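Local atomic coordinates of Blr3880 protein (Bradyrhizobium japonicum, PDB entry 2OOD), a protein that probably catalyses the zinc-dependent hydrolytic deamination of guanine to xanthine and ammonia, as a TIM-barrel member of the amidohydrolase superfamily. Residues D112-Y115 with A116-G119; E180-Y183 with R184-R188. All coordinates share one frame; numbering follows the deposited sequence.

Interaction 1 (D112-Y115 with A116-G119)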
ATOM      1  N   ASP A 112     -10.872   8.408  30.221  1.00 40.92           N
ATOM      2  CA  ASP A 112     -12.323   8.417  30.357  1.00 41.27           C
ATOM      3  C   ASP A 112     -12.836   7.036  29.937  1.00 41.57           C
ATOM      4  O   ASP A 112     -12.608   6.608  28.802  1.00 41.40           O
ATOM      5  CB  ASP A 112     -12.885   9.502  29.444  1.00 43.48           C
ATOM      6  CG  ASP A 112     -14.386   9.564  29.464  1.00 45.95           C
ATOM      7  OD1 ASP A 112     -14.929  10.594  29.921  1.00 47.88           O
ATOM      8  OD2 ASP A 112     -15.026   8.583  29.021  1.00 47.22           O
ATOM      9  N   ARG A 113     -13.531   6.342  30.837  1.00 40.61           N
ATOM     10  CA  ARG A 113     -14.007   4.994  30.539  1.00 38.86           C
ATOM     11  C   ARG A 113     -15.039   4.873  29.425  1.00 39.32           C
ATOM     12  O   ARG A 113     -15.127   3.828  28.776  1.00 39.94           O
ATOM     13  CB  ARG A 113     -14.538   4.332  31.803  1.00 37.55           C
ATOM     14  CG  ARG A 113     -14.808   2.858  31.632  1.00 37.46           C
ATOM     15  CD  ARG A 113     -15.331   2.268  32.919  1.00 38.57           C
ATOM     16  NE  ARG A 113     -14.363   2.362  34.010  1.00 39.55           N
ATOM     17  CZ  ARG A 113     -13.232   1.666  34.078  1.00 40.69           C
ATOM     18  NH1 ARG A 113     -12.905   0.813  33.114  1.00 41.61           N
ATOM     19  NH2 ARG A 113     -12.431   1.806  35.126  1.00 41.29           N
ATOM     20  N   ASN A 114     -15.822   5.920  29.192  1.00 38.94           N
ATOM     21  CA  ASN A 114     -16.815   5.871  28.125  1.00 39.43           C
ATOM     22  C   ASN A 114     -16.137   5.870  26.763  1.00 39.04           C
ATOM     23  O   ASN A 114     -16.497   5.089  25.878  1.00 39.45           O
ATOM     24  CB  ASN A 114     -17.778   7.055  28.221  1.00 42.71           C
ATOM     25  CG  ASN A 114     -18.752   6.914  29.373  1.00 45.30           C
ATOM     26  OD1 ASN A 114     -19.580   5.998  29.398  1.00 46.26           O
ATOM     27  ND2 ASN A 114     -18.651   7.816  30.342  1.00 47.52           N
ATOM     28  N   TYR A 115     -15.153   6.750  26.601  1.00 37.22           N
ATOM     29  CA  TYR A 115     -14.402   6.850  25.353  1.00 35.23           C
ATOM     30  C   TYR A 115     -13.628   5.553  25.145  1.00 33.95           C
ATOM     31  O   TYR A 115     -13.585   5.016  24.049  1.00 33.93           O
ATOM     32  CB  TYR A 115     -13.419   8.016  25.423  1.00 32.94           C
ATOM     33  CG  TYR A 115     -12.916   8.485  24.086  1.00 32.61           C
ATOM     34  CD1 TYR A 115     -13.643   9.386  23.330  1.00 31.51           C
ATOM     35  CD2 TYR A 115     -11.710   8.034  23.576  1.00 33.31           C
ATOM     36  CE1 TYR A 115     -13.181   9.835  22.097  1.00 32.68           C
ATOM     37  CE2 TYR A 115     -11.235   8.475  22.340  1.00 33.43           C
ATOM     38  CZ  TYR A 115     -11.978   9.379  21.607  1.00 33.95           C
ATOM     39  OH  TYR A 115     -11.510   9.851  20.389  1.00 34.55           O
ATOM     40  N   ALA A 116     -13.014   5.058  26.211  1.00 34.37           N
ATOM     41  CA  ALA A 116     -12.242   3.831  26.144  1.00 35.25           C
ATOM     42  C   ALA A 116     -13.125   2.682  25.687  1.00 36.55           C
ATOM     43  O   ALA A 116     -12.727   1.872  24.847  1.00 35.65           O
ATOM     44  CB  ALA A 116     -11.640   3.514  27.506  1.00 34.83           C
ATOM     45  N   ARG A 117     -14.329   2.612  26.248  1.00 38.04           N
ATOM     46  CA  ARG A 117     -15.262   1.546  25.897  1.00 38.52           C
ATOM     47  C   ARG A 117     -15.656   1.607  24.419  1.00 38.09           C
ATOM     48  O   ARG A 117     -15.783   0.573  23.761  1.00 37.84           O
ATOM     49  CB  ARG A 117     -16.512   1.617  26.774  1.00 37.89           C
ATOM     50  CG  ARG A 117     -17.487   0.489  26.503  1.00 39.13           C
ATOM     51  CD  ARG A 117     -18.788   0.661  27.267  1.00 39.87           C
ATOM     52  NE  ARG A 117     -18.589   0.574  28.708  1.00 41.59           N
ATOM     53  CZ  ARG A 117     -18.828   1.568  29.557  1.00 42.77           C
ATOM     54  NH1 ARG A 117     -19.276   2.737  29.102  1.00 43.05           N
ATOM     55  NH2 ARG A 117     -18.638   1.391  30.863  1.00 43.10           N
ATOM     56  N   GLU A 118     -15.843   2.815  23.898  1.00 38.78           N
ATOM     57  CA  GLU A 118     -16.214   2.968  22.498  1.00 40.16           C
ATOM     58  C   GLU A 118     -15.047   2.636  21.567  1.00 39.80           C
ATOM     59  O   GLU A 118     -15.238   1.993  20.533  1.00 39.81           O
ATOM     60  CB  GLU A 118     -16.689   4.384  22.219  1.00 42.16           C
ATOM     61  CG  GLU A 118     -17.844   4.412  21.251  1.00 48.72           C
ATOM     62  CD  GLU A 118     -17.783   5.596  20.310  1.00 52.25           C
ATOM     63  OE1 GLU A 118     -17.517   6.731  20.786  1.00 54.38           O
ATOM     64  OE2 GLU A 118     -18.012   5.383  19.091  1.00 54.31           O
ATOM     65  N   GLY A 119     -13.845   3.081  21.932  1.00 38.11           N
ATOM     66  CA  GLY A 119     -12.676   2.798  21.122  1.00 35.65           C
ATOM     67  C   GLY A 119     -12.454   1.301  21.056  1.00 34.84           C
ATOM     68  O   GLY A 119     -12.258   0.744  19.978  1.00 35.77           O
TER
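Asp112 O takes the amide of Ala116 in the first i to i+4 bond of helix 113-129, with Asp112 itself as N-cap; the distance from Ala116 N to Asp112 O is 3.0 Å. Arg117 N to Arg113 O, Glu118 N to Asn114 O and Gly119 N to Tyr115 O continue the ladder. On the outer surface Asn114 and Arg117 run side by side. The bend of Arg117 at chi3 (-65°) turns its guanidinium back over the first turn, where NH1 makes a weak bond to Asn114 OD1 at 3.3 Å. That oxygen meets the guanidinium at its edge, although the amide and guanidinium planes are 67° apart. Arg117 NH2 also lies 4.0 Å from Arg113 CD, a guanidinium nitrogen against a methylene; the Arg113 guanidinium itself is engaged by Glu147 and Glu148 of helix 143-156, against which Ala116 also packs. Farther along, Glu118 pairs with Arg122 and packs on Trp420 of the second subunit, while Tyr115 OH bonds to Arg86 and Glu106. The Asp112 carboxylate caps the first turn: OD2 accepts from Tyr115 N at 3.0 Å, on its anti side, and more weakly from Asn114 N.

Interaction 2 (E180-Y183 with R184-R188); sequences ENFY and RDSKR
Phe182 and Ser186 form the tight, buried side of this i to i+4 contact on helix 179-193, the helix of the beta-alpha-beta unit between barrel strands 160-166 and 199-205. Ser186 OG sits over one face of the Phe182 ring, toward its rim, with CE1 of Phe182 3.4 Å from that oxygen. The hydroxyl stands beside its own backbone N (chi1 -67°), a setting that turns it back toward the preceding turn, where Ser186 OG finds an acceptor within its own helix, Phe182 O, at 2.9 Å. Ser186 N bonds to the same oxygen, and the two donors arrive from opposite faces of the carbonyl plane. Leu164 of strand 160-166 and Leu215 and Leu222 of helix 213-225 close around this pair.

Toward solvent the packing gives way to longer, polar side chains. Tyr183 and Lys187 extend alongside each other, the Lys187 CD methylene 3.9 Å from Tyr183 CZ, and both polar ends reach Glu225 of helix 213-225. Elsewhere on the helix, Asn181 OD1 lies 2.9 Å from Arg184 NH1 but over a face of the guanidinium, where the N-H angle is too poor for a hydrogen bond; at the other end of the amide, Asn181 ND2 bonds to Asp177. Two guanidinium nitrogens, NE and NH2, turn to the neighbouring Asp185, which meets the guanidinium at its edge, in a salt bridge that probably stabilises the negative charge of Asp185, a residue buried overall. Arg184 NE and NH2 converge side-on on one oxygen from the same face of the carboxylate plane, Arg184 NH2 standing 3.0 Å from Asp185 OD1.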
ATOM      1  N   GLU A 180       6.021   3.381  40.293  1.00 44.24           N
ATOM      2  CA  GLU A 180       5.314   2.751  41.407  1.00 46.45           C
ATOM      3  C   GLU A 180       3.887   2.392  40.993  1.00 46.28           C
ATOM      4  O   GLU A 180       3.489   1.221  41.062  1.00 45.35           O
ATOM      5  CB  GLU A 180       5.288   3.686  42.623  1.00 49.84           C
ATOM      6  CG  GLU A 180       6.653   3.883  43.311  1.00 55.52           C
ATOM      7  CD  GLU A 180       7.734   4.469  42.377  1.00 58.30           C
ATOM      8  OE1 GLU A 180       7.560   5.616  41.883  1.00 59.35           O
ATOM      9  OE2 GLU A 180       8.764   3.779  42.142  1.00 60.73           O
ATOM     10  N   ASN A 181       3.124   3.397  40.560  1.00 44.75           N
ATOM     11  CA  ASN A 181       1.749   3.170  40.118  1.00 44.51           C
ATOM     12  C   ASN A 181       1.700   2.136  38.993  1.00 44.29           C
ATOM     13  O   ASN A 181       0.795   1.298  38.934  1.00 44.75           O
ATOM     14  CB  ASN A 181       1.110   4.477  39.639  1.00 44.24           C
ATOM     15  CG  ASN A 181       0.909   5.473  40.768  1.00 44.19           C
ATOM     16  OD1 ASN A 181       0.496   5.107  41.872  1.00 44.13           O
ATOM     17  ND2 ASN A 181       1.188   6.741  40.495  1.00 44.92           N
ATOM     18  N   PHE A 182       2.673   2.197  38.095  1.00 43.58           N
ATOM     19  CA  PHE A 182       2.723   1.245  37.001  1.00 42.78           C
ATOM     20  C   PHE A 182       2.818  -0.179  37.556  1.00 43.93           C
ATOM     21  O   PHE A 182       2.088  -1.079  37.124  1.00 44.10           O
ATOM     22  CB  PHE A 182       3.932   1.519  36.104  1.00 40.45           C
ATOM     23  CG  PHE A 182       4.135   0.478  35.046  1.00 38.36           C
ATOM     24  CD1 PHE A 182       3.330   0.451  33.916  1.00 36.82           C
ATOM     25  CD2 PHE A 182       5.097  -0.515  35.209  1.00 36.53           C
ATOM     26  CE1 PHE A 182       3.478  -0.556  32.963  1.00 36.65           C
ATOM     27  CE2 PHE A 182       5.250  -1.527  34.261  1.00 35.60           C
ATOM     28  CZ  PHE A 182       4.439  -1.545  33.139  1.00 35.78           C
ATOM     29  N   TYR A 183       3.730  -0.387  38.504  1.00 43.61           N
ATOM     30  CA  TYR A 183       3.897  -1.708  39.100  1.00 43.93           C
ATOM     31  C   TYR A 183       2.621  -2.120  39.816  1.00 44.81           C
ATOM     32  O   TYR A 183       2.176  -3.267  39.720  1.00 45.63           O
ATOM     33  CB  TYR A 183       5.033  -1.711  40.119  1.00 43.66           C
ATOM     34  CG  TYR A 183       5.117  -3.013  40.883  1.00 42.33           C
ATOM     35  CD1 TYR A 183       5.533  -4.172  40.256  1.00 41.85           C
ATOM     36  CD2 TYR A 183       4.751  -3.090  42.225  1.00 41.14           C
ATOM     37  CE1 TYR A 183       5.591  -5.383  40.936  1.00 41.82           C
ATOM     38  CE2 TYR A 183       4.801  -4.301  42.921  1.00 40.40           C
ATOM     39  CZ  TYR A 183       5.226  -5.446  42.265  1.00 41.45           C
ATOM     40  OH  TYR A 183       5.306  -6.663  42.920  1.00 41.07           O
ATOM     41  N   ARG A 184       2.050  -1.174  40.553  1.00 44.86           N
ATOM     42  CA  ARG A 184       0.823  -1.417  41.299  1.00 45.12           C
ATOM     43  C   ARG A 184      -0.292  -1.850  40.349  1.00 44.16           C
ATOM     44  O   ARG A 184      -0.839  -2.948  40.481  1.00 43.20           O
ATOM     45  CB  ARG A 184       0.416  -0.144  42.036  1.00 46.32           C
ATOM     46  CG  ARG A 184      -0.776  -0.294  42.973  1.00 48.16           C
ATOM     47  CD  ARG A 184      -1.319   1.089  43.317  1.00 50.26           C
ATOM     48  NE  ARG A 184      -1.796   1.764  42.108  1.00 52.30           N
ATOM     49  CZ  ARG A 184      -2.050   3.067  42.021  1.00 52.99           C
ATOM     50  NH1 ARG A 184      -1.868   3.853  43.081  1.00 52.97           N
ATOM     51  NH2 ARG A 184      -2.495   3.584  40.876  1.00 53.08           N
ATOM     52  N   ASP A 185      -0.612  -0.990  39.382  1.00 43.38           N
ATOM     53  CA  ASP A 185      -1.669  -1.286  38.419  1.00 42.75           C
ATOM     54  C   ASP A 185      -1.414  -2.542  37.585  1.00 43.13           C
ATOM     55  O   ASP A 185      -2.323  -3.357  37.401  1.00 43.91           O
ATOM     56  CB  ASP A 185      -1.907  -0.090  37.499  1.00 41.01           C
ATOM     57  CG  ASP A 185      -2.311   1.159  38.266  1.00 40.75           C
ATOM     58  OD1 ASP A 185      -2.893   1.031  39.362  1.00 40.98           O
ATOM     59  OD2 ASP A 185      -2.058   2.276  37.767  1.00 40.29           O
ATOM     60  N   SER A 186      -0.191  -2.714  37.085  1.00 42.02           N
ATOM     61  CA  SER A 186       0.127  -3.897  36.282  1.00 42.37           C
ATOM     62  C   SER A 186      -0.099  -5.162  37.098  1.00 42.01           C
ATOM     63  O   SER A 186      -0.576  -6.175  36.580  1.00 40.52           O
ATOM     64  CB  SER A 186       1.585  -3.865  35.811  1.00 42.28           C
ATOM     65  OG  SER A 186       1.794  -2.818  34.882  1.00 43.27           O
ATOM     66  N   LYS A 187       0.250  -5.082  38.379  1.00 42.14           N
ATOM     67  CA  LYS A 187       0.117  -6.205  39.298  1.00 41.88           C
ATOM     68  C   LYS A 187      -1.362  -6.554  39.462  1.00 41.82           C
ATOM     69  O   LYS A 187      -1.746  -7.732  39.490  1.00 40.59           O
ATOM     70  CB  LYS A 187       0.735  -5.830  40.650  1.00 42.09           C
ATOM     71  CG  LYS A 187       1.125  -7.016  41.513  1.00 44.42           C
ATOM     72  CD  LYS A 187       2.341  -7.748  40.945  1.00 46.89           C
ATOM     73  CE  LYS A 187       2.604  -9.072  41.687  1.00 47.84           C
ATOM     74  NZ  LYS A 187       2.800  -8.901  43.162  1.00 49.82           N
ATOM     75  N   ARG A 188      -2.191  -5.522  39.561  1.00 41.01           N
ATOM     76  CA  ARG A 188      -3.623  -5.714  39.712  1.00 40.64           C
ATOM     77  C   ARG A 188      -4.212  -6.328  38.450  1.00 41.60           C
ATOM     78  O   ARG A 188      -4.963  -7.305  38.515  1.00 42.09           O
ATOM     79  CB  ARG A 188      -4.308  -4.371  39.993  1.00 40.27           C
ATOM     80  CG  ARG A 188      -5.824  -4.448  40.062  1.00 39.11           C
ATOM     81  CD  ARG A 188      -6.413  -3.164  40.615  1.00 39.12           C
ATOM     82  NE  ARG A 188      -6.317  -2.054  39.671  1.00 41.46           N
ATOM     83  CZ  ARG A 188      -6.949  -2.011  38.498  1.00 42.39           C
ATOM     84  NH1 ARG A 188      -7.726  -3.022  38.115  1.00 43.35           N
ATOM     85  NH2 ARG A 188      -6.815  -0.949  37.708  1.00 42.41           N
TER

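Interactions 1 and 2 lie on different helices of the same TIM barrel, 113-129 and 179-193, with centres 21 Å apart and nearest atoms about 7 Å apart, so they do not touch. Helix 143-156 joins them: its Glu147 pairs with Arg113 of interaction 1 and with Arg188 of interaction 2, and Pro143 packs against Asp185 and Arg188. Both belong to the outer helical layer rather than the catalytic centre. The Gly119 position is about 12 Å from the side chain of His81, a zinc ligand, and the Phe182 side chain about 13 Å from the bound guanine. Of the two, only interaction 1 comes within reach of the second subunit.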